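Local coordinates for ESAT-6/WXG100 secretion system protein (Streptococcus gallolyticus, PDB 7JQE) that forms part of the extracellular region of EsaA, a membrane subunit of the type VIIb secretion system, and probably takes part in moving toxins out of the bacterial cell, at residues A[154-159]-A[476-481]; A[255-260]-A[399-404]; A[366-371]-A[390-395]. One frame throughout, in Å; residues are numbered along the deposited sequence.

Contact 1. Residues A[154-159]-A[476-481]; sequences ERKLAI and YTELTN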
loop_
_atom_site.group_PDB
_atom_site.type_symbol
_atom_site.label_atom_id
_atom_site.label_comp_id
_atom_site.label_asym_id
_atom_site.label_seq_id
_atom_site.Cartn_x
_atom_site.Cartn_y
_atom_site.Cartn_z
ATOM N N GLU A 154 44.360 17.470 -40.925
ATOM C CA GLU A 154 43.413 17.221 -42.004
ATOM C C GLU A 154 43.122 15.733 -42.145
ATOM O O GLU A 154 42.013 15.350 -42.535
ATOM C CB GLU A 154 43.950 17.795 -43.315
ATOM C CG GLU A 154 42.988 17.693 -44.486
ATOM C CD GLU A 154 43.567 18.265 -45.769
ATOM O OE1 GLU A 154 44.716 18.760 -45.743
ATOM O OE2 GLU A 154 42.870 18.217 -46.805
ATOM N N ARG A 155 44.101 14.883 -41.821
ATOM C CA ARG A 155 43.901 13.440 -41.897
ATOM C C ARG A 155 43.016 12.948 -40.756
ATOM O O ARG A 155 42.079 12.170 -40.972
ATOM C CB ARG A 155 45.260 12.739 -41.888
ATOM C CG ARG A 155 45.223 11.248 -42.173
ATOM C CD ARG A 155 46.511 10.812 -42.869
ATOM N NE ARG A 155 47.622 11.703 -42.542
ATOM C CZ ARG A 155 48.503 11.484 -41.572
ATOM N NH1 ARG A 155 48.414 10.392 -40.826
ATOM N NH2 ARG A 155 49.475 12.357 -41.346
ATOM N N LYS A 156 43.297 13.399 -39.530
ATOM C CA LYS A 156 42.466 13.021 -38.390
ATOM C C LYS A 156 41.017 13.444 -38.595
ATOM O O LYS A 156 40.091 12.690 -38.275
ATOM C CB LYS A 156 43.023 13.637 -37.108
ATOM C CG LYS A 156 44.123 12.822 -36.454
ATOM C CD LYS A 156 44.677 13.538 -35.232
ATOM C CE LYS A 156 45.256 12.548 -34.233
ATOM N NZ LYS A 156 46.236 11.625 -34.868
ATOM N N LEU A 157 40.796 14.652 -39.118
ATOM C CA LEU A 157 39.432 15.103 -39.373
ATOM C C LEU A 157 38.723 14.171 -40.349
ATOM O O LEU A 157 37.572 13.775 -40.128
ATOM C CB LEU A 157 39.442 16.537 -39.901
ATOM C CG LEU A 157 38.060 17.142 -40.167
ATOM C CD1 LEU A 157 37.225 17.164 -38.890
ATOM C CD2 LEU A 157 38.178 18.536 -40.762
ATOM N N ALA A 158 39.406 13.800 -41.437
ATOM C CA ALA A 158 38.805 12.913 -42.427
ATOM C C ALA A 158 38.468 11.552 -41.827
ATOM O O ALA A 158 37.431 10.964 -42.152
ATOM C CB ALA A 158 39.742 12.753 -43.624
ATOM N N ILE A 159 39.340 11.029 -40.965
ATOM C CA ILE A 159 39.080 9.739 -40.333
ATOM C C ILE A 159 37.871 9.837 -39.414
ATOM O O ILE A 159 36.963 8.998 -39.462
ATOM C CB ILE A 159 40.328 9.251 -39.573
ATOM C CG1 ILE A 159 41.503 9.066 -40.538
ATOM C CG2 ILE A 159 40.024 7.958 -38.824
ATOM C CD1 ILE A 159 42.831 8.777 -39.858
ATOM N N TYR A 476 40.208 5.479 -31.566
ATOM C CA TYR A 476 40.345 4.809 -32.855
ATOM C C TYR A 476 41.005 5.722 -33.884
ATOM O O TYR A 476 41.867 5.283 -34.656
ATOM C CB TYR A 476 38.978 4.329 -33.348
ATOM C CG TYR A 476 39.064 3.253 -34.408
ATOM C CD1 TYR A 476 39.113 1.909 -34.058
ATOM C CD2 TYR A 476 39.114 3.580 -35.757
ATOM C CE1 TYR A 476 39.205 0.919 -35.023
ATOM C CE2 TYR A 476 39.208 2.597 -36.731
ATOM C CZ TYR A 476 39.253 1.269 -36.359
ATOM O OH TYR A 476 39.350 0.292 -37.325
ATOM N N THR A 477 40.621 7.001 -33.904
ATOM C CA THR A 477 41.212 7.938 -34.856
ATOM C C THR A 477 42.721 8.031 -34.661
ATOM O O THR A 477 43.492 7.923 -35.623
ATOM C CB THR A 477 40.567 9.319 -34.711
ATOM O OG1 THR A 477 39.166 9.229 -34.990
ATOM C CG2 THR A 477 41.199 10.302 -35.677
ATOM N N GLU A 478 43.159 8.221 -33.415
ATOM C CA GLU A 478 44.583 8.390 -33.150
ATOM C C GLU A 478 45.364 7.122 -33.474
ATOM O O GLU A 478 46.501 7.193 -33.957
ATOM C CB GLU A 478 44.796 8.809 -31.694
ATOM C CG GLU A 478 44.258 10.197 -31.388
ATOM C CD GLU A 478 44.433 10.597 -29.937
ATOM O OE1 GLU A 478 44.893 9.757 -29.136
ATOM O OE2 GLU A 478 44.106 11.755 -29.596
ATOM N N LEU A 479 44.774 5.952 -33.219
ATOM C CA LEU A 479 45.450 4.705 -33.560
ATOM C C LEU A 479 45.529 4.514 -35.069
ATOM O O LEU A 479 46.542 4.027 -35.584
ATOM C CB LEU A 479 44.743 3.525 -32.903
ATOM C CG LEU A 479 44.843 3.466 -31.379
ATOM C CD1 LEU A 479 43.692 2.650 -30.799
ATOM C CD2 LEU A 479 46.182 2.889 -30.960
ATOM N N THR A 480 44.470 4.882 -35.795
ATOM C CA THR A 480 44.531 4.810 -37.252
ATOM C C THR A 480 45.576 5.772 -37.799
ATOM O O THR A 480 46.362 5.414 -38.684
ATOM C CB THR A 480 43.160 5.108 -37.859
ATOM O OG1 THR A 480 42.241 4.071 -37.502
ATOM C CG2 THR A 480 43.260 5.175 -39.376
ATOM N N ASN A 481 45.607 7.000 -37.277
ATOM C CA ASN A 481 46.599 7.969 -37.722
ATOM C C ASN A 481 48.013 7.480 -37.441
ATOM O O ASN A 481 48.934 7.734 -38.227
ATOM C CB ASN A 481 46.351 9.316 -37.045
ATOM C CG ASN A 481 47.308 10.386 -37.522
ATOM O OD1 ASN A 481 47.124 10.964 -38.593
ATOM N ND2 ASN A 481 48.341 10.652 -36.733
#

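Contact 2. Residues A[255-260]-A[399-404]; sequences YSFLTA and VSLVKD. With EDO (1,2-ethanediol), chain V.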
loop_
_atom_site.group_PDB
_atom_site.type_symbol
_atom_site.label_atom_id
_atom_site.label_comp_id
_atom_site.label_asym_id
_atom_site.label_seq_id
_atom_site.Cartn_x
_atom_site.Cartn_y
_atom_site.Cartn_z
ATOM N N TYR A 255 -19.938 -14.980 13.080
ATOM C CA TYR A 255 -20.385 -13.666 13.529
ATOM C C TYR A 255 -21.707 -13.818 14.266
ATOM O O TYR A 255 -22.698 -14.270 13.682
ATOM C CB TYR A 255 -20.529 -12.703 12.349
ATOM C CG TYR A 255 -19.237 -12.477 11.594
ATOM C CD1 TYR A 255 -18.220 -11.696 12.132
ATOM C CD2 TYR A 255 -19.036 -13.044 10.343
ATOM C CE1 TYR A 255 -17.035 -11.490 11.443
ATOM C CE2 TYR A 255 -17.864 -12.840 9.647
ATOM C CZ TYR A 255 -16.865 -12.066 10.200
ATOM O OH TYR A 255 -15.694 -11.873 9.503
ATOM N N SER A 256 -21.717 -13.440 15.546
ATOM C CA SER A 256 -22.931 -13.551 16.353
ATOM C C SER A 256 -24.128 -12.891 15.670
ATOM O O SER A 256 -25.198 -13.495 15.543
ATOM C CB SER A 256 -22.697 -12.925 17.729
ATOM O OG SER A 256 -21.535 -13.453 18.344
ATOM N N PHE A 257 -23.961 -11.649 15.209
ATOM C CA PHE A 257 -25.100 -10.852 14.766
ATOM C C PHE A 257 -25.841 -11.460 13.580
ATOM O O PHE A 257 -26.904 -10.946 13.213
ATOM C CB PHE A 257 -24.641 -9.427 14.417
ATOM C CG PHE A 257 -24.071 -9.285 13.029
ATOM C CD1 PHE A 257 -22.763 -9.655 12.755
ATOM C CD2 PHE A 257 -24.841 -8.760 12.001
ATOM C CE1 PHE A 257 -22.240 -9.515 11.478
ATOM C CE2 PHE A 257 -24.323 -8.618 10.720
ATOM C CZ PHE A 257 -23.022 -8.996 10.458
ATOM N N LEU A 258 -25.319 -12.524 12.967
ATOM C CA LEU A 258 -26.027 -13.149 11.856
ATOM C C LEU A 258 -27.162 -14.052 12.326
ATOM O O LEU A 258 -28.019 -14.423 11.515
ATOM C CB LEU A 258 -25.054 -13.953 10.984
ATOM C CG LEU A 258 -23.962 -13.169 10.244
ATOM C CD1 LEU A 258 -23.012 -14.108 9.503
ATOM C CD2 LEU A 258 -24.566 -12.149 9.283
ATOM N N THR A 259 -27.191 -14.405 13.614
ATOM C CA THR A 259 -28.242 -15.255 14.161
ATOM C C THR A 259 -28.875 -14.646 15.406
ATOM O O THR A 259 -29.500 -15.367 16.191
ATOM C CB THR A 259 -27.704 -16.649 14.487
ATOM O OG1 THR A 259 -26.801 -16.563 15.599
ATOM C CG2 THR A 259 -26.974 -17.231 13.285
ATOM N N ALA A 260 -28.723 -13.341 15.610
ATOM C CA ALA A 260 -29.307 -12.689 16.773
ATOM C C ALA A 260 -30.810 -12.513 16.574
ATOM O O ALA A 260 -31.254 -12.013 15.536
ATOM C CB ALA A 260 -28.635 -11.340 17.024
ATOM N N VAL A 399 -27.760 -4.527 17.857
ATOM C CA VAL A 399 -27.052 -4.498 19.136
ATOM C C VAL A 399 -25.888 -5.479 19.130
ATOM O O VAL A 399 -24.819 -5.199 19.689
ATOM C CB VAL A 399 -28.030 -4.787 20.292
ATOM C CG1 VAL A 399 -27.287 -5.327 21.508
ATOM C CG2 VAL A 399 -28.795 -3.525 20.665
ATOM N N SER A 400 -26.074 -6.644 18.510
ATOM C CA SER A 400 -25.025 -7.656 18.518
ATOM C C SER A 400 -23.886 -7.274 17.581
ATOM O O SER A 400 -22.709 -7.428 17.927
ATOM C CB SER A 400 -25.610 -9.015 18.136
ATOM O OG SER A 400 -24.612 -10.020 18.172
ATOM N N LEU A 401 -24.219 -6.781 16.386
ATOM C CA LEU A 401 -23.196 -6.290 15.468
ATOM C C LEU A 401 -22.250 -5.327 16.170
ATOM O O LEU A 401 -21.024 -5.483 16.111
ATOM C CB LEU A 401 -23.855 -5.607 14.270
ATOM C CG LEU A 401 -22.909 -4.768 13.416
ATOM C CD1 LEU A 401 -21.732 -5.623 12.990
ATOM C CD2 LEU A 401 -23.623 -4.165 12.202
ATOM N N VAL A 402 -22.808 -4.331 16.858
ATOM C CA VAL A 402 -21.989 -3.282 17.455
ATOM C C VAL A 402 -21.116 -3.840 18.575
ATOM O O VAL A 402 -19.909 -3.576 18.630
ATOM C CB VAL A 402 -22.879 -2.130 17.947
ATOM C CG1 VAL A 402 -22.140 -1.281 18.966
ATOM C CG2 VAL A 402 -23.327 -1.282 16.767
ATOM N N LYS A 403 -21.703 -4.621 19.483
ATOM C CA LYS A 403 -20.994 -4.974 20.708
ATOM C C LYS A 403 -20.165 -6.242 20.585
ATOM O O LYS A 403 -19.188 -6.404 21.326
ATOM C CB LYS A 403 -21.976 -5.122 21.878
ATOM C CG LYS A 403 -22.862 -6.364 21.845
ATOM C CD LYS A 403 -23.893 -6.316 22.986
ATOM C CE LYS A 403 -24.792 -7.553 23.024
ATOM N NZ LYS A 403 -24.058 -8.783 23.438
ATOM N N ASP A 404 -20.519 -7.144 19.673
ATOM C CA ASP A 404 -19.789 -8.398 19.523
ATOM C C ASP A 404 -18.815 -8.385 18.350
ATOM O O ASP A 404 -17.630 -8.670 18.532
ATOM C CB ASP A 404 -20.772 -9.565 19.357
ATOM C CG ASP A 404 -21.620 -9.794 20.596
ATOM O OD1 ASP A 404 -21.117 -9.550 21.716
ATOM O OD2 ASP A 404 -22.790 -10.215 20.451
HETATM C C1 EDO V . -31.841 -12.452 12.079
HETATM O O1 EDO V . -30.572 -11.794 12.194
HETATM C C2 EDO V . -32.838 -11.557 11.347
HETATM O O2 EDO V . -33.050 -10.348 12.087
#

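Contact 3. Residues A[366-371]-A[390-395]; sequences LSVGTH and IYVTDT. With EDO (1,2-ethanediol), chain C.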
loop_
_atom_site.group_PDB
_atom_site.type_symbol
_atom_site.label_atom_id
_atom_site.label_comp_id
_atom_site.label_asym_id
_atom_site.label_seq_id
_atom_site.Cartn_x
_atom_site.Cartn_y
_atom_site.Cartn_z
ATOM N N LEU A 366 -48.234 -9.152 15.979
ATOM C CA LEU A 366 -46.928 -9.197 16.626
ATOM C C LEU A 366 -45.874 -8.416 15.848
ATOM O O LEU A 366 -44.676 -8.672 16.007
ATOM C CB LEU A 366 -46.470 -10.646 16.814
ATOM C CG LEU A 366 -47.149 -11.517 17.875
ATOM C CD1 LEU A 366 -46.547 -12.915 17.874
ATOM C CD2 LEU A 366 -47.042 -10.890 19.258
ATOM N N SER A 367 -46.294 -7.472 15.009
ATOM C CA SER A 367 -45.346 -6.721 14.199
ATOM C C SER A 367 -44.451 -5.853 15.080
ATOM O O SER A 367 -44.719 -5.632 16.265
ATOM C CB SER A 367 -46.085 -5.854 13.178
ATOM O OG SER A 367 -46.958 -4.944 13.822
ATOM N N VAL A 368 -43.368 -5.356 14.472
ATOM C CA VAL A 368 -42.382 -4.575 15.209
ATOM C C VAL A 368 -43.011 -3.287 15.721
ATOM O O VAL A 368 -43.758 -2.607 15.005
ATOM C CB VAL A 368 -41.161 -4.285 14.318
ATOM C CG1 VAL A 368 -40.121 -3.465 15.079
ATOM C CG2 VAL A 368 -40.551 -5.586 13.811
ATOM N N GLY A 369 -42.709 -2.947 16.967
ATOM C CA GLY A 369 -43.254 -1.770 17.613
ATOM C C GLY A 369 -44.018 -2.120 18.878
ATOM O O GLY A 369 -44.083 -3.271 19.307
ATOM N N THR A 370 -44.603 -1.085 19.475
ATOM C CA THR A 370 -45.350 -1.221 20.720
ATOM C C THR A 370 -46.821 -1.454 20.414
ATOM O O THR A 370 -47.407 -0.750 19.583
ATOM C CB THR A 370 -45.192 0.023 21.597
ATOM O OG1 THR A 370 -43.815 0.187 21.956
ATOM C CG2 THR A 370 -46.013 -0.118 22.862
ATOM N N HIS A 371 -47.412 -2.440 21.082
ATOM C CA HIS A 371 -48.827 -2.754 20.939
ATOM C C HIS A 371 -49.515 -2.579 22.284
ATOM O O HIS A 371 -48.992 -3.010 23.318
ATOM C CB HIS A 371 -49.026 -4.180 20.421
ATOM C CG HIS A 371 -48.437 -4.413 19.067
ATOM N ND1 HIS A 371 -49.169 -4.291 17.905
ATOM C CD2 HIS A 371 -47.182 -4.750 18.686
ATOM C CE1 HIS A 371 -48.392 -4.546 16.868
ATOM N NE2 HIS A 371 -47.181 -4.828 17.314
ATOM N N ILE A 390 -47.298 -4.737 24.855
ATOM C CA ILE A 390 -46.136 -5.553 24.528
ATOM C C ILE A 390 -45.264 -4.790 23.536
ATOM O O ILE A 390 -45.736 -3.933 22.784
ATOM C CB ILE A 390 -46.520 -6.939 23.964
ATOM C CG1 ILE A 390 -47.414 -6.794 22.732
ATOM C CG2 ILE A 390 -47.195 -7.777 25.038
ATOM C CD1 ILE A 390 -47.468 -8.044 21.879
ATOM N N TYR A 391 -43.978 -5.115 23.542
ATOM C CA TYR A 391 -42.976 -4.411 22.751
ATOM C C TYR A 391 -42.278 -5.433 21.865
ATOM O O TYR A 391 -41.589 -6.327 22.368
ATOM C CB TYR A 391 -41.984 -3.695 23.665
ATOM C CG TYR A 391 -41.514 -4.568 24.809
ATOM C CD1 TYR A 391 -40.345 -5.320 24.706
ATOM C CD2 TYR A 391 -42.253 -4.661 25.984
ATOM C CE1 TYR A 391 -39.918 -6.130 25.747
ATOM C CE2 TYR A 391 -41.832 -5.469 27.034
ATOM C CZ TYR A 391 -40.666 -6.202 26.909
ATOM O OH TYR A 391 -40.246 -7.005 27.945
ATOM N N VAL A 392 -42.484 -5.331 20.555
ATOM C CA VAL A 392 -41.773 -6.168 19.597
ATOM C C VAL A 392 -40.584 -5.361 19.095
ATOM O O VAL A 392 -40.749 -4.417 18.321
ATOM C CB VAL A 392 -42.675 -6.606 18.438
ATOM C CG1 VAL A 392 -41.930 -7.588 17.543
ATOM C CG2 VAL A 392 -43.960 -7.222 18.967
ATOM N N THR A 393 -39.389 -5.716 19.554
ATOM C CA THR A 393 -38.189 -4.984 19.181
ATOM C C THR A 393 -37.545 -5.605 17.947
ATOM O O THR A 393 -37.713 -6.794 17.661
ATOM C CB THR A 393 -37.184 -4.952 20.333
ATOM O OG1 THR A 393 -36.622 -6.258 20.513
ATOM C CG2 THR A 393 -37.870 -4.522 21.623
ATOM N N ASP A 394 -36.799 -4.773 17.216
ATOM C CA ASP A 394 -36.171 -5.158 15.957
ATOM C C ASP A 394 -34.673 -4.879 15.970
ATOM O O ASP A 394 -34.064 -4.746 14.906
ATOM C CB ASP A 394 -36.828 -4.414 14.791
ATOM C CG ASP A 394 -36.721 -5.161 13.487
ATOM O OD1 ASP A 394 -36.081 -6.234 13.468
ATOM O OD2 ASP A 394 -37.293 -4.679 12.484
ATOM N N THR A 395 -34.069 -4.791 17.153
ATOM C CA THR A 395 -32.718 -4.273 17.304
ATOM C C THR A 395 -31.729 -5.324 17.801
ATOM O O THR A 395 -30.636 -4.970 18.258
ATOM C CB THR A 395 -32.729 -3.078 18.254
ATOM O OG1 THR A 395 -33.221 -3.496 19.535
ATOM C CG2 THR A 395 -33.622 -1.973 17.704
HETATM C C1 EDO C . -33.176 -5.121 11.536
HETATM O O1 EDO C . -32.551 -4.859 12.800
HETATM C C2 EDO C . -33.014 -3.916 10.614
HETATM O O2 EDO C . -31.623 -3.594 10.469
#

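Contact 1. Residues A[154-159]-A[476-481]
Ile159 and Thr480 meet through methyl groups, with CD1 of Ile159 3.7 Å from CG2 of Thr480. Ile159 also slides past Thr477 in the opposite direction, CG2 to CG2 at 4.1 Å. The Thr477 methyl lies against Lys156 too, 3.9 Å from CG of that lysine. The long Lys156 chain leans over the 476-481 helix, and its CE rests 3.8 Å from CG of Glu478. Beyond this apolar strip, Asn481 reaches toward Arg155 and Lys156. Its CG is anti to the backbone N (chi1 -177°), which carries the end of the side chain across to the 154-159 helix, close to both basic residues.

Second-shell bonds fix the threonines. Thr480 OG1 donates to Tyr476 O at 3.1 Å, from above the carbonyl plane, and is also bonded to Arg127. Thr477 OG1 is bonded to Val473 O. Glu478 OE2 forms a salt bridge with Lys129 of the second subunit.

The axes of the segments 154-159 and 476-481 approach to 9.5 Å, with 128° between their directions. Helix 152-164 thus packs here on the long helix 462-491, and Tyr476 and Leu479 of the latter lean on helix 102-135.

Contact 2. Residues A[255-260]-A[399-404]
Ser400, near the start of helix 396-427, and Phe257 have the nearest CA atoms across the contact, 4.9 Å apart. The CB of Ser400 touches the methyl of Ala260 at 4.0 Å. Its hydroxyl sits near the CB of Ser256, with OG 3.5 Å from that carbon. OG is anti to the backbone N (chi1 -178°) and donates to OD2 of Asp404 one turn on, at 2.9 Å. It meets this oxygen on the anti side, 18° out of the carboxylate plane.

Leu401 follows and carries the apolar part of the contact. Its side chain runs beside that of Phe257 and points the same way. CB of Leu401 lies 3.9 Å from CG of Phe257. Farther out, CD1 makes a CH-pi contact over the centre of the ring, 4.2 Å from the centroid and 9° off the ring normal. Leu258 CD2 covers the opposite face nearer the rim, so the ring is held between two leucines.

Asp404 closes the segment at the edge of the contact. Its OD2 lies 3.8 Å from the CB of Ser256. The next residue, Asp405, accepts a hydrogen bond from the backbone N of Phe257 and a weak one from that of Ser256. The short 3-10 turn is therefore tied to the helix through its backbone as well.

Helix 211-219 packs on the same aromatic ring, with Leu213 and Lys216 against Phe257. Met220 touches both Phe257 and Leu401, and Leu401 also packs on Val402 of the second subunit. The loop thus lies between helices 211-219 and 396-427, just before strand 268-275.

Contact 3. Residues A[366-371]-A[390-395]
This contact is the open end of a beta hairpin formed by strands 369-379 and 382-392, part of an antiparallel four-stranded sheet. Gly369 faces Val392 and His371 faces Ile390 as hydrogen-bonded pairs. Thr370 and Tyr391 form the non-hydrogen-bonded pair between them.

Each hydrogen-bonded pair makes two backbone bonds. Gly369 N donates to Val392 O at 2.8 Å, and Val392 N donates back to Gly369 O. His371 N reaches Ile390 O at 2.8 Å and is nearly straight, 175° at the hydrogen. Ile390 N returns the bond to His371 O.

The side chains of His371, Ile390 and Val392 share one face of the sheet. CB of His371 touches CG1 of Ile390 at 3.8 Å. CD1 of Ile390 meets CD2 of Leu366 at 3.9 Å, and Phe363, at the end of strand 355-363 in the other sheet, packs on both His371 and Ile390. Val392 is buried against residues 366-368, with its side chain close to the carbonyl oxygens of Leu366 and Ser367.

Thr370 and Tyr391 lie on the other face. There Thr370 OG1 forms a weak hydrogen bond with Tyr391 OH of the second subunit, and Tyr391 OH one with its Thr370 OG1.

Past the strand end, Val368 and Asp394 cross at about a right angle, CG1 to CB at 3.4 Å. The chain then enters helix 396-427. The loop before Gly369 is pinned by the His371 ring: NE2 donates to Ser367 O at 2.8 Å, with that oxygen 2° out of the ring plane but NE2 itself 36° out of the carbonyl plane.

Overall arrangement
From the N terminus, the chain passes helix 102-135 and reaches helix 152-164, where contact 1 opens. That loop closes only at helix 462-491, so contact 1 encloses the other two. Contact 2 opens in the loop before strand 268-275 and closes on helix 396-427, enclosing the strands. Contact 3 is nested inside it, at the open end of hairpin 369-379 and 382-392. The segments of contacts 2 and 3 adjoin in sequence, their centres about 19 Å apart, where the beta region passes into the helix. Contact 1 lies about 88 Å from contact 2, centre to centre, on the opposite side of the chain's centre. The second subunit touches all three.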